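Local coordinates for cellulosomal scaffoldin adaptor protein B (PDB 3BWZ) that is a scaffoldin of the cellulosome, represented here by one type II cohesin module, the kind of module that binds dockerins during cellulosome assembly, at residues A[39-44]-A[127-133]; A[28-34]-A[107-113]; A[98-102]-A[147-151]; A[63-67]-A[90-94]. All blocks are in the same frame, centred on the assembly; numbering follows the deposited sequence.

Interaction 1. Residues A[39-44]-A[127-133]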
loop_
_atom_site.group_PDB
_atom_site.type_symbol
_atom_site.label_atom_id
_atom_site.label_comp_id
_atom_site.label_asym_id
_atom_site.label_seq_id
_atom_site.Cartn_x
_atom_site.Cartn_y
_atom_site.Cartn_z
ATOM N N LEU A 39 0.048 -6.861 -1.749
ATOM C CA LEU A 39 -0.409 -6.296 -0.491
ATOM C C LEU A 39 -1.903 -6.454 -0.351
ATOM O O LEU A 39 -2.639 -6.380 -1.326
ATOM C CB LEU A 39 -0.023 -4.816 -0.393
ATOM C CG LEU A 39 1.470 -4.523 -0.582
ATOM C CD1 LEU A 39 1.697 -3.028 -0.613
ATOM C CD2 LEU A 39 2.344 -5.152 0.500
ATOM N N ASN A 40 -2.343 -6.614 0.889
ATOM C CA ASN A 40 -3.752 -6.733 1.225
ATOM C C ASN A 40 -4.066 -5.718 2.303
ATOM O O ASN A 40 -3.677 -5.898 3.459
ATOM C CB ASN A 40 -4.039 -8.164 1.699
ATOM C CG ASN A 40 -5.497 -8.445 1.865
ATOM O OD1 ASN A 40 -6.006 -8.604 3.016
ATOM N ND2 ASN A 40 -6.207 -8.496 0.765
ATOM N N MET A 41 -4.781 -4.673 1.908
ATOM C CA MET A 41 -5.116 -3.553 2.784
ATOM C C MET A 41 -6.567 -3.650 3.217
ATOM O O MET A 41 -7.441 -4.073 2.459
ATOM C CB MET A 41 -4.920 -2.229 2.107
ATOM C CG MET A 41 -3.491 -1.927 1.851
ATOM S SD MET A 41 -3.265 -0.409 0.945
ATOM C CE MET A 41 -3.798 0.837 2.111
ATOM N N LYS A 42 -6.834 -3.216 4.443
ATOM C CA LYS A 42 -8.171 -3.183 5.022
ATOM C C LYS A 42 -8.466 -1.795 5.573
ATOM O O LYS A 42 -7.636 -1.169 6.214
ATOM C CB LYS A 42 -8.269 -4.224 6.143
ATOM C CG LYS A 42 -9.606 -4.324 6.850
ATOM C CD LYS A 42 -10.653 -5.016 6.010
ATOM C CE LYS A 42 -11.994 -5.063 6.706
ATOM N NZ LYS A 42 -12.609 -3.714 6.834
ATOM N N TYR A 43 -9.670 -1.330 5.304
ATOM C CA TYR A 43 -10.163 -0.055 5.829
ATOM C C TYR A 43 -11.640 -0.216 6.136
ATOM O O TYR A 43 -12.264 -1.195 5.713
ATOM C CB TYR A 43 -9.905 1.108 4.842
ATOM C CG TYR A 43 -10.659 0.951 3.550
ATOM C CD1 TYR A 43 -11.889 1.549 3.355
ATOM C CD2 TYR A 43 -10.177 0.135 2.550
ATOM C CE1 TYR A 43 -12.614 1.363 2.195
ATOM C CE2 TYR A 43 -10.888 -0.063 1.368
ATOM C CZ TYR A 43 -12.109 0.544 1.194
ATOM O OH TYR A 43 -12.820 0.302 0.041
ATOM N N ASP A 44 -12.206 0.752 6.854
ATOM C CA ASP A 44 -13.613 0.705 7.217
ATOM C C ASP A 44 -14.386 1.483 6.168
ATOM O O ASP A 44 -14.260 2.694 6.091
ATOM C CB ASP A 44 -13.827 1.319 8.615
ATOM C CG ASP A 44 -15.265 1.259 9.063
ATOM O OD1 ASP A 44 -16.163 1.056 8.208
ATOM O OD2 ASP A 44 -15.492 1.428 10.282
ATOM N N SER A 127 -8.785 2.940 11.326
ATOM C CA SER A 127 -7.502 2.341 10.968
ATOM C C SER A 127 -7.430 1.930 9.512
ATOM O O SER A 127 -8.409 1.414 8.957
ATOM C CB SER A 127 -7.279 1.086 11.800
ATOM O OG SER A 127 -7.144 1.452 13.147
ATOM N N ILE A 128 -6.256 2.114 8.912
ATOM C CA ILE A 128 -5.922 1.576 7.610
ATOM C C ILE A 128 -4.830 0.546 7.895
ATOM O O ILE A 128 -3.760 0.888 8.399
ATOM C CB ILE A 128 -5.433 2.691 6.640
ATOM C CG1 ILE A 128 -6.539 3.750 6.433
ATOM C CG2 ILE A 128 -5.027 2.091 5.297
ATOM C CD1 ILE A 128 -5.972 5.081 5.950
ATOM N N SER A 129 -5.100 -0.710 7.580
ATOM C CA SER A 129 -4.236 -1.800 7.981
ATOM C C SER A 129 -3.799 -2.641 6.794
ATOM O O SER A 129 -4.359 -2.542 5.699
ATOM C CB SER A 129 -4.930 -2.740 8.940
ATOM O OG SER A 129 -6.168 -3.141 8.488
ATOM N N PHE A 130 -2.790 -3.480 7.034
ATOM C CA PHE A 130 -2.557 -4.647 6.186
ATOM C C PHE A 130 -3.066 -5.829 6.973
ATOM O O PHE A 130 -2.912 -5.874 8.190
ATOM C CB PHE A 130 -1.084 -4.890 5.940
ATOM C CG PHE A 130 -0.405 -3.869 5.088
ATOM C CD1 PHE A 130 0.806 -3.326 5.476
ATOM C CD2 PHE A 130 -0.894 -3.567 3.833
ATOM C CE1 PHE A 130 1.488 -2.453 4.679
ATOM C CE2 PHE A 130 -0.221 -2.666 3.020
ATOM C CZ PHE A 130 0.990 -2.115 3.454
ATOM N N GLU A 131 -3.660 -6.813 6.303
ATOM C CA GLU A 131 -4.283 -7.970 6.978
ATOM C C GLU A 131 -3.976 -9.259 6.229
ATOM O O GLU A 131 -4.032 -9.278 5.001
ATOM C CB GLU A 131 -5.801 -7.777 7.064
ATOM C CG GLU A 131 -6.222 -6.703 8.084
ATOM C CD GLU A 131 -7.648 -6.896 8.607
ATOM O OE1 GLU A 131 -7.900 -6.572 9.787
ATOM O OE2 GLU A 131 -8.520 -7.380 7.850
ATOM N N ASP A 132 -3.735 -10.335 6.965
ATOM C CA ASP A 132 -3.680 -11.655 6.369
ATOM C C ASP A 132 -5.054 -12.009 5.741
ATOM O O ASP A 132 -6.095 -11.407 6.047
ATOM C CB ASP A 132 -3.198 -12.689 7.386
ATOM C CG ASP A 132 -1.704 -12.633 7.659
ATOM O OD1 ASP A 132 -0.922 -11.976 6.945
ATOM O OD2 ASP A 132 -1.319 -13.346 8.616
ATOM N N THR A 133 -5.030 -12.930 4.782
ATOM C CA THR A 133 -6.178 -13.264 3.981
ATOM C C THR A 133 -5.995 -14.654 3.397
ATOM O O THR A 133 -4.877 -15.072 3.066
ATOM C CB THR A 133 -6.335 -12.257 2.828
ATOM O OG1 THR A 133 -7.214 -12.797 1.839
ATOM C CG2 THR A 133 -4.986 -11.888 2.170
HETATM O O HOH W 1 -10.568 2.796 7.905
#

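Interaction 2. Residues A[28-34]-A[107-113]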
loop_
_atom_site.group_PDB
_atom_site.type_symbol
_atom_site.label_atom_id
_atom_site.label_comp_id
_atom_site.label_asym_id
_atom_site.label_seq_id
_atom_site.Cartn_x
_atom_site.Cartn_y
_atom_site.Cartn_z
ATOM N N ILE A 28 8.566 1.491 1.809
ATOM C CA ILE A 28 9.541 0.488 2.196
ATOM C C ILE A 28 10.874 1.141 2.525
ATOM O O ILE A 28 11.190 2.187 1.971
ATOM C CB ILE A 28 9.713 -0.642 1.138
ATOM C CG1 ILE A 28 10.345 -0.134 -0.166
ATOM C CG2 ILE A 28 8.393 -1.341 0.871
ATOM C CD1 ILE A 28 10.744 -1.256 -1.136
ATOM N N LYS A 29 11.616 0.503 3.408
ATOM C CA LYS A 29 12.950 0.912 3.773
ATOM C C LYS A 29 13.870 -0.300 3.811
ATOM O O LYS A 29 13.592 -1.279 4.503
ATOM C CB LYS A 29 12.950 1.554 5.155
ATOM C CG LYS A 29 14.244 2.136 5.593
ATOM C CD LYS A 29 14.101 2.895 6.895
ATOM C CE LYS A 29 14.453 2.085 8.140
ATOM N NZ LYS A 29 13.514 0.947 8.379
ATOM N N ASN A 30 14.988 -0.195 3.099
ATOM C CA ASN A 30 16.058 -1.180 3.174
ATOM C C ASN A 30 15.596 -2.586 2.890
ATOM O O ASN A 30 15.992 -3.518 3.574
ATOM C CB ASN A 30 16.774 -1.102 4.526
ATOM C CG ASN A 30 17.359 0.252 4.781
ATOM O OD1 ASN A 30 17.917 0.876 3.876
ATOM N ND2 ASN A 30 17.199 0.744 5.996
ATOM N N ILE A 31 14.794 -2.756 1.845
ATOM C CA ILE A 31 14.380 -4.087 1.414
ATOM C C ILE A 31 15.332 -4.523 0.303
ATOM O O ILE A 31 15.275 -4.019 -0.824
ATOM C CB ILE A 31 12.923 -4.138 0.945
ATOM C CG1 ILE A 31 11.965 -3.603 2.030
ATOM C CG2 ILE A 31 12.587 -5.565 0.519
ATOM C CD1 ILE A 31 11.956 -4.408 3.317
ATOM N N THR A 32 16.236 -5.434 0.640
ATOM C CA THR A 32 17.338 -5.765 -0.250
ATOM C C THR A 32 16.840 -6.318 -1.585
ATOM O O THR A 32 16.049 -7.258 -1.620
ATOM C CB THR A 32 18.262 -6.778 0.416
ATOM O OG1 THR A 32 18.748 -6.216 1.637
ATOM C CG2 THR A 32 19.427 -7.131 -0.507
ATOM N N ASN A 33 17.281 -5.706 -2.681
ATOM C CA ASN A 33 16.982 -6.187 -4.027
ATOM C C ASN A 33 15.490 -6.305 -4.319
ATOM O O ASN A 33 15.073 -7.119 -5.118
ATOM C CB ASN A 33 17.722 -7.511 -4.311
ATOM C CG ASN A 33 19.225 -7.379 -4.231
ATOM O OD1 ASN A 33 19.949 -8.381 -3.989
ATOM N ND2 ASN A 33 19.713 -6.199 -4.456
ATOM N N PHE A 34 14.710 -5.414 -3.719
ATOM C CA PHE A 34 13.275 -5.377 -3.909
ATOM C C PHE A 34 12.883 -5.242 -5.377
ATOM O O PHE A 34 13.409 -4.387 -6.069
ATOM C CB PHE A 34 12.723 -4.177 -3.138
ATOM C CG PHE A 34 11.231 -3.978 -3.295
ATOM C CD1 PHE A 34 10.718 -2.983 -4.107
ATOM C CD2 PHE A 34 10.344 -4.780 -2.617
ATOM C CE1 PHE A 34 9.364 -2.797 -4.204
ATOM C CE2 PHE A 34 9.010 -4.585 -2.706
ATOM C CZ PHE A 34 8.512 -3.598 -3.518
ATOM N N PRO A 107 19.207 -1.365 -7.209
ATOM C CA PRO A 107 17.923 -1.840 -6.680
ATOM C C PRO A 107 17.167 -0.768 -5.896
ATOM O O PRO A 107 17.758 0.041 -5.173
ATOM C CB PRO A 107 18.320 -3.008 -5.766
ATOM C CG PRO A 107 19.721 -2.725 -5.375
ATOM C CD PRO A 107 20.342 -2.082 -6.602
ATOM N N GLU A 108 15.862 -0.770 -6.076
ATOM C CA GLU A 108 14.943 0.159 -5.420
ATOM C C GLU A 108 14.548 -0.339 -4.045
ATOM O O GLU A 108 13.468 -0.892 -3.864
ATOM C CB GLU A 108 13.688 0.235 -6.250
ATOM C CG GLU A 108 13.911 0.739 -7.613
ATOM C CD GLU A 108 12.671 0.650 -8.439
ATOM O OE1 GLU A 108 11.622 0.159 -7.959
ATOM O OE2 GLU A 108 12.745 1.083 -9.592
ATOM N N GLN A 109 15.422 -0.136 -3.056
ATOM C CA GLN A 109 15.285 -0.730 -1.725
ATOM C C GLN A 109 14.489 0.121 -0.761
ATOM O O GLN A 109 14.014 -0.399 0.260
ATOM C CB GLN A 109 16.671 -1.036 -1.148
ATOM C CG GLN A 109 17.476 -1.918 -2.098
ATOM C CD GLN A 109 18.717 -2.505 -1.490
ATOM O OE1 GLN A 109 19.251 -2.022 -0.461
ATOM N NE2 GLN A 109 19.179 -3.550 -2.075
ATOM N N THR A 110 14.365 1.409 -1.070
ATOM C CA THR A 110 13.714 2.372 -0.189
ATOM C C THR A 110 12.885 3.302 -1.044
ATOM O O THR A 110 13.398 3.917 -1.977
ATOM C CB THR A 110 14.747 3.176 0.612
ATOM O OG1 THR A 110 15.433 2.267 1.477
ATOM C CG2 THR A 110 14.094 4.268 1.445
ATOM N N GLY A 111 11.598 3.423 -0.729
ATOM C CA GLY A 111 10.731 4.355 -1.439
ATOM C C GLY A 111 9.279 4.036 -1.237
ATOM O O GLY A 111 8.926 3.174 -0.440
ATOM N N THR A 112 8.432 4.768 -1.950
ATOM C CA THR A 112 6.988 4.595 -1.846
ATOM C C THR A 112 6.543 3.703 -2.987
ATOM O O THR A 112 6.704 4.069 -4.156
ATOM C CB THR A 112 6.275 5.972 -1.903
ATOM O OG1 THR A 112 6.763 6.791 -0.830
ATOM C CG2 THR A 112 4.764 5.840 -1.848
ATOM N N VAL A 113 6.013 2.538 -2.663
ATOM C CA VAL A 113 5.630 1.599 -3.689
ATOM C C VAL A 113 4.313 1.959 -4.353
ATOM O O VAL A 113 4.105 1.587 -5.499
ATOM C CB VAL A 113 5.617 0.146 -3.171
ATOM C CG1 VAL A 113 6.980 -0.281 -2.700
ATOM C CG2 VAL A 113 4.618 -0.102 -2.126
HETATM O O HOH W 2 17.408 3.363 2.968
#

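Interaction 3. Residues A[98-102]-A[147-151]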
loop_
_atom_site.group_PDB
_atom_site.type_symbol
_atom_site.label_atom_id
_atom_site.label_comp_id
_atom_site.label_asym_id
_atom_site.label_seq_id
_atom_site.Cartn_x
_atom_site.Cartn_y
_atom_site.Cartn_z
ATOM N N LEU A 98 13.212 -9.031 -14.962
ATOM C CA LEU A 98 14.130 -9.059 -13.823
ATOM C C LEU A 98 15.593 -9.169 -14.204
ATOM O O LEU A 98 16.440 -8.621 -13.515
ATOM C CB LEU A 98 13.729 -10.157 -12.843
ATOM C CG LEU A 98 12.376 -9.949 -12.154
ATOM C CD1 LEU A 98 12.052 -11.119 -11.246
ATOM C CD2 LEU A 98 12.349 -8.639 -11.355
ATOM N N ASP A 99 15.906 -9.891 -15.268
ATOM C CA ASP A 99 17.283 -9.973 -15.719
ATOM C C ASP A 99 17.835 -8.555 -15.967
ATOM O O ASP A 99 18.913 -8.190 -15.500
ATOM C CB ASP A 99 17.351 -10.791 -17.033
ATOM C CG ASP A 99 16.996 -12.262 -16.884
ATOM O OD1 ASP A 99 16.920 -12.777 -15.763
ATOM O OD2 ASP A 99 16.806 -12.923 -17.940
ATOM N N ASP A 100 17.061 -7.751 -16.677
ATOM C CA ASP A 100 17.471 -6.390 -16.988
ATOM C C ASP A 100 17.555 -5.527 -15.739
ATOM O O ASP A 100 18.466 -4.711 -15.605
ATOM C CB ASP A 100 16.555 -5.781 -18.030
ATOM C CG ASP A 100 16.721 -6.434 -19.400
ATOM O OD1 ASP A 100 17.798 -7.007 -19.696
ATOM O OD2 ASP A 100 15.740 -6.390 -20.146
ATOM N N TYR A 101 16.619 -5.711 -14.813
ATOM C CA TYR A 101 16.659 -4.973 -13.548
ATOM C C TYR A 101 17.910 -5.311 -12.755
ATOM O O TYR A 101 18.598 -4.421 -12.247
ATOM C CB TYR A 101 15.365 -5.257 -12.789
ATOM C CG TYR A 101 15.205 -4.581 -11.440
ATOM C CD1 TYR A 101 15.480 -3.238 -11.244
ATOM C CD2 TYR A 101 14.745 -5.299 -10.367
ATOM C CE1 TYR A 101 15.289 -2.638 -10.011
ATOM C CE2 TYR A 101 14.535 -4.718 -9.132
ATOM C CZ TYR A 101 14.809 -3.385 -8.946
ATOM O OH TYR A 101 14.616 -2.762 -7.734
ATOM N N ARG A 102 18.226 -6.596 -12.640
ATOM C CA ARG A 102 19.469 -6.979 -11.961
ATOM C C ARG A 102 20.697 -6.358 -12.621
ATOM O O ARG A 102 21.609 -5.873 -11.949
ATOM C CB ARG A 102 19.645 -8.499 -11.934
ATOM C CG ARG A 102 18.629 -9.196 -11.100
ATOM C CD ARG A 102 19.001 -10.634 -10.816
ATOM N NE ARG A 102 19.140 -11.433 -12.033
ATOM C CZ ARG A 102 18.154 -12.050 -12.665
ATOM N NH1 ARG A 102 16.918 -11.988 -12.215
ATOM N NH2 ARG A 102 18.415 -12.763 -13.749
ATOM N N ASP A 147 12.143 -10.241 -4.275
ATOM C CA ASP A 147 13.452 -9.788 -4.678
ATOM C C ASP A 147 13.609 -9.879 -6.200
ATOM O O ASP A 147 12.710 -10.318 -6.931
ATOM C CB ASP A 147 14.565 -10.533 -3.911
ATOM C CG ASP A 147 14.721 -11.990 -4.303
ATOM O OD1 ASP A 147 14.367 -12.368 -5.428
ATOM O OD2 ASP A 147 15.222 -12.766 -3.441
ATOM N N TRP A 148 14.758 -9.452 -6.682
ATOM C CA TRP A 148 14.967 -9.340 -8.112
ATOM C C TRP A 148 15.349 -10.637 -8.799
ATOM O O TRP A 148 15.612 -10.631 -9.993
ATOM C CB TRP A 148 15.908 -8.185 -8.455
ATOM C CG TRP A 148 17.317 -8.276 -7.990
ATOM C CD1 TRP A 148 17.981 -9.350 -7.483
ATOM C CD2 TRP A 148 18.279 -7.221 -8.098
ATOM N NE1 TRP A 148 19.291 -9.019 -7.261
ATOM C CE2 TRP A 148 19.503 -7.724 -7.650
ATOM C CE3 TRP A 148 18.224 -5.911 -8.578
ATOM C CZ2 TRP A 148 20.656 -6.951 -7.631
ATOM C CZ3 TRP A 148 19.373 -5.152 -8.571
ATOM C CH2 TRP A 148 20.576 -5.681 -8.108
ATOM N N ASN A 149 15.365 -11.733 -8.043
ATOM C CA ASN A 149 15.361 -13.068 -8.626
ATOM C C ASN A 149 13.964 -13.654 -8.751
ATOM O O ASN A 149 13.806 -14.767 -9.246
ATOM C CB ASN A 149 16.225 -14.024 -7.814
ATOM C CG ASN A 149 17.654 -13.586 -7.742
ATOM O OD1 ASN A 149 18.236 -13.202 -8.758
ATOM N ND2 ASN A 149 18.222 -13.600 -6.550
ATOM N N GLY A 150 12.949 -12.930 -8.296
ATOM C CA GLY A 150 11.574 -13.392 -8.332
ATOM C C GLY A 150 11.158 -14.186 -7.096
ATOM O O GLY A 150 10.044 -14.726 -7.042
ATOM N N ASP A 151 12.036 -14.263 -6.105
ATOM C CA ASP A 151 11.755 -15.004 -4.891
ATOM C C ASP A 151 11.117 -14.105 -3.858
ATOM O O ASP A 151 11.391 -12.928 -3.777
ATOM C CB ASP A 151 13.030 -15.598 -4.317
ATOM C CG ASP A 151 13.683 -16.591 -5.256
ATOM O OD1 ASP A 151 12.944 -17.373 -5.890
ATOM O OD2 ASP A 151 14.923 -16.559 -5.383
#

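Interaction 4. Residues A[63-67]-A[90-94]. With NO3 (nitrate ion), chain B.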
loop_
_atom_site.group_PDB
_atom_site.type_symbol
_atom_site.label_atom_id
_atom_site.label_comp_id
_atom_site.label_asym_id
_atom_site.label_seq_id
_atom_site.Cartn_x
_atom_site.Cartn_y
_atom_site.Cartn_z
ATOM N N MET A 63 -6.298 0.112 -9.495
ATOM C CA MET A 63 -4.997 -0.005 -8.902
ATOM C C MET A 63 -4.665 1.254 -8.067
ATOM O O MET A 63 -5.046 2.352 -8.430
ATOM C CB MET A 63 -4.014 -0.191 -10.055
ATOM C CG MET A 63 -2.634 -0.557 -9.681
ATOM S SD MET A 63 -2.554 -2.270 -9.149
ATOM C CE MET A 63 -0.939 -2.268 -8.370
ATOM N N PRO A 64 -3.917 1.099 -6.966
ATOM C CA PRO A 64 -3.372 2.264 -6.269
ATOM C C PRO A 64 -2.559 3.168 -7.182
ATOM O O PRO A 64 -2.087 2.755 -8.240
ATOM C CB PRO A 64 -2.507 1.636 -5.172
ATOM C CG PRO A 64 -3.191 0.344 -4.904
ATOM C CD PRO A 64 -3.549 -0.140 -6.270
ATOM N N GLY A 65 -2.402 4.404 -6.756
ATOM C CA GLY A 65 -1.590 5.350 -7.480
ATOM C C GLY A 65 -0.109 5.051 -7.427
ATOM O O GLY A 65 0.395 4.338 -6.544
ATOM N N ALA A 66 0.596 5.628 -8.395
ATOM C CA ALA A 66 2.037 5.483 -8.499
ATOM C C ALA A 66 2.719 6.059 -7.265
ATOM O O ALA A 66 2.271 7.030 -6.669
ATOM C CB ALA A 66 2.535 6.176 -9.752
ATOM N N GLY A 67 3.839 5.469 -6.920
ATOM C CA GLY A 67 4.711 5.992 -5.904
ATOM C C GLY A 67 6.002 6.506 -6.500
ATOM O O GLY A 67 6.019 7.014 -7.618
ATOM N N ASN A 90 -6.731 -5.611 -2.535
ATOM C CA ASN A 90 -5.702 -6.643 -2.741
ATOM C C ASN A 90 -5.064 -6.332 -4.085
ATOM O O ASN A 90 -5.748 -6.321 -5.090
ATOM C CB ASN A 90 -6.375 -8.034 -2.701
ATOM C CG ASN A 90 -5.429 -9.248 -2.849
ATOM O OD1 ASN A 90 -5.763 -10.387 -2.340
ATOM N ND2 ASN A 90 -4.454 -9.149 -3.661
ATOM N N PHE A 91 -3.770 -6.045 -4.104
ATOM C CA PHE A 91 -3.129 -5.667 -5.338
ATOM C C PHE A 91 -1.704 -6.148 -5.387
ATOM O O PHE A 91 -1.071 -6.397 -4.367
ATOM C CB PHE A 91 -3.203 -4.144 -5.565
ATOM C CG PHE A 91 -2.592 -3.329 -4.455
ATOM C CD1 PHE A 91 -1.268 -2.930 -4.492
ATOM C CD2 PHE A 91 -3.366 -2.951 -3.348
ATOM C CE1 PHE A 91 -0.727 -2.196 -3.442
ATOM C CE2 PHE A 91 -2.832 -2.200 -2.321
ATOM C CZ PHE A 91 -1.513 -1.822 -2.395
ATOM N N SER A 92 -1.214 -6.271 -6.623
ATOM C CA SER A 92 0.141 -6.707 -6.893
ATOM C C SER A 92 0.775 -5.744 -7.872
ATOM O O SER A 92 0.122 -5.329 -8.835
ATOM C CB SER A 92 0.157 -8.123 -7.478
ATOM O OG SER A 92 1.497 -8.600 -7.604
ATOM N N LYS A 93 2.046 -5.422 -7.642
ATOM C CA LYS A 93 2.798 -4.508 -8.474
ATOM C C LYS A 93 4.222 -4.996 -8.474
ATOM O O LYS A 93 4.859 -5.010 -7.423
ATOM C CB LYS A 93 2.690 -3.103 -7.829
ATOM C CG LYS A 93 3.223 -1.961 -8.584
ATOM C CD LYS A 93 2.876 -0.645 -7.887
ATOM C CE LYS A 93 3.364 0.490 -8.686
ATOM N NZ LYS A 93 2.947 1.741 -8.056
ATOM N N ALA A 94 4.729 -5.399 -9.633
ATOM C CA ALA A 94 6.028 -6.046 -9.679
ATOM C C ALA A 94 6.666 -5.946 -11.045
ATOM O O ALA A 94 6.006 -6.058 -12.072
ATOM C CB ALA A 94 5.916 -7.513 -9.237
HETATM N N NO3 B . -1.637 8.173 -10.362
HETATM O O1 NO3 B . -1.338 9.218 -9.486
HETATM O O2 NO3 B . -2.975 7.939 -10.654
HETATM O O3 NO3 B . -0.679 7.161 -10.549
HETATM O O HOH W 3 0.307 1.563 -8.726
HETATM O O HOH W 4 4.964 3.543 -8.667
#

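Interaction 1. Residues A[39-44]-A[127-133]
The ring of F130 and the thioether chain of M41 meet on one face of the sheet, at an antiparallel non-hydrogen-bonded pair. M41 CG comes within 3.6 Å of F130 CE2, at an oblique approach to the ring. L39 CB also reaches F130 CE2 obliquely, at 4.0 Å. The N40 carbonyl O lies at the ring edge, near its plane. In the conformer described, the M41 chain bends at its last torsion (chi3 68°), and this sends the methyl CE to I128 CG2 at 3.6 Å. I26 of strand 21-29 adds to the same apolar group, which belongs to the interior of the beta-sandwich of the cohesin fold. Here strand 39-42 and strand 127-130 run antiparallel within that fold. K42 and S129 form the hydrogen-bonded pair, with K42 N to S129 O and S129 N to K42 O both at 2.9 Å. E131 N continues the pairing by bonding to N40 O. The side chains of K42 and S129 point to the other face. There K42 CG, anti to the backbone N, lies 3.4 Å from E131 OE2 in one conformer of the glutamate. The ammonium group turns elsewhere: K42 NZ bonds to Y43 O and to K86 O. The methyl of T133 packs beside the N40 side chain. Beyond the paired residues a water bridges D44 N and S127 O.

Interaction 2. Residues A[28-34]-A[107-113]
I28 and G111 form an antiparallel hydrogen-bonded pair where strands 21-29 and 111-120 of the cohesin beta-sandwich meet. I28 N gives its hydrogen to G111 O at 2.8 Å, nearly along the C=O axis, and G111 N returns a bond to I28 O. Past the strand, I31 N bonds to Q109 O at 2.9 Å, almost straight at 174°. I31 also opens a type II beta turn that ends at F34. In 107-113 the chain makes an inverse gamma turn centred on E108.

The apolar contacts of I28, F34 and V113 lie inward. V113 CG1 touches F34 CZ at 3.7 Å and I28 CG2 at 4.0 Å, crossing both side chains at about a right angle. In the I28 conformer described, CD1 lies over one face of the F34 ring, toward its rim.

Two contacts are of mixed kind. F34 CB packs on E108 O, a buried carbonyl oxygen with no hydrogen-bond partner in the model. P107 CG lies beside the N33 amide.

The polar side-chain contacts are at the outer edge. T110 OG1 accepts from N30 N at 3.0 Å. N30 ND2 bonds to T4 O, and a water joins N30 OD1 to T110 OG1.

Interaction 3. Residues A[98-102]-A[147-151]
D147 OD1 accepts two backbone hydrogens, from N149 N at 2.9 Å and D151 N at 3.1 Å. They arrive from opposite faces of the carboxylate plane. The first bond makes an Asx turn, set on a type I beta turn from D147 to G150. This turn presents W148 to helix 98-104. R102 NH1 bonds to W148 O at 2.9 Å, lying in the carbonyl plane, while the oxygen lies in the guanidinium plane. R102 also lays its CG over one face of the indole, 3.5 Å from the centroid of the W148 five-membered ring, a CH-pi contact. Its guanidinium does not stack there: the plane is turned 77° from the ring. The indole edge points at the face of the Y101 ring in a T-shaped pair, with planes at 88°. L98 CB meets W148 O at 3.4 Å, and L98 CD1 packs on G150 N. Y101 OH bonds to F34 O and E108 N, and so ties the helix to the start of strand 34-42 and to the loop at E108. R102 thus uses NH1 on the carbonyl and CG on the indole, so one side chain holds both the backbone and the ring of W148 against the helix.

Interaction 4. Residues A[63-67]-A[90-94]
The F91 ring carries P64 on one face, with P64 CG 3.5 Å from the ring centroid and only 5° off the normal. This is a CH-pi contact placed over the ring centre. F91 CG lies between its backbone N and carbonyl carbon (chi1 58°), and the ring reaches across to the proline. M63 CE approaches the ring obliquely, 3.9 Å from F91 CD1. In the conformer described, the M63 chain bends at chi2 (74°), and its methyl CE also meets S92 O at 3.3 Å and K93 CB at 3.8 Å. No direct hydrogen bond joins the two segments. Strand 88-94 and the short, weakly bonded strand at about 65-66 belong to the cohesin beta-sandwich, where G65 pairs with V115 of strand 111-120 and F91 with L39. K93 is fully extended, and its ammonium group works through water. One water links K93 NZ to P64 O, and a second links it to G67 N. K93 NZ also bonds directly to V113 O. A nitrate, probably from the crystallisation liquor, accepts a bond from A66 N at 2.9 Å and another from S53. The contact therefore joins an apolar patch to a hydrated lysine, whose buried charge is probably eased by the two waters and the V113 carbonyl.

How the interactions relate
All four contacts belong to one cohesin module, and interactions 1, 2 and 4 reach the same sheet. Interaction 4 is central: its centre is about 14 Å from that of interaction 1 and about 15 Å from that of interaction 2. Strands 34-42 and 88-94 are neighbours and join it to interaction 1. K93 joins it to V113 in interaction 2. Interactions 1 and 2 lie on opposite sides of the chain's centre, about 21 Å apart between centres. Interaction 3 is at the surface, about 13 Å from interaction 2 between centres, and Y101 connects them. Along the chain, interactions 1 and 2 alternate, and both enclose interaction 4. Interaction 3 opens after 4 closes, alternating with 1 and 2.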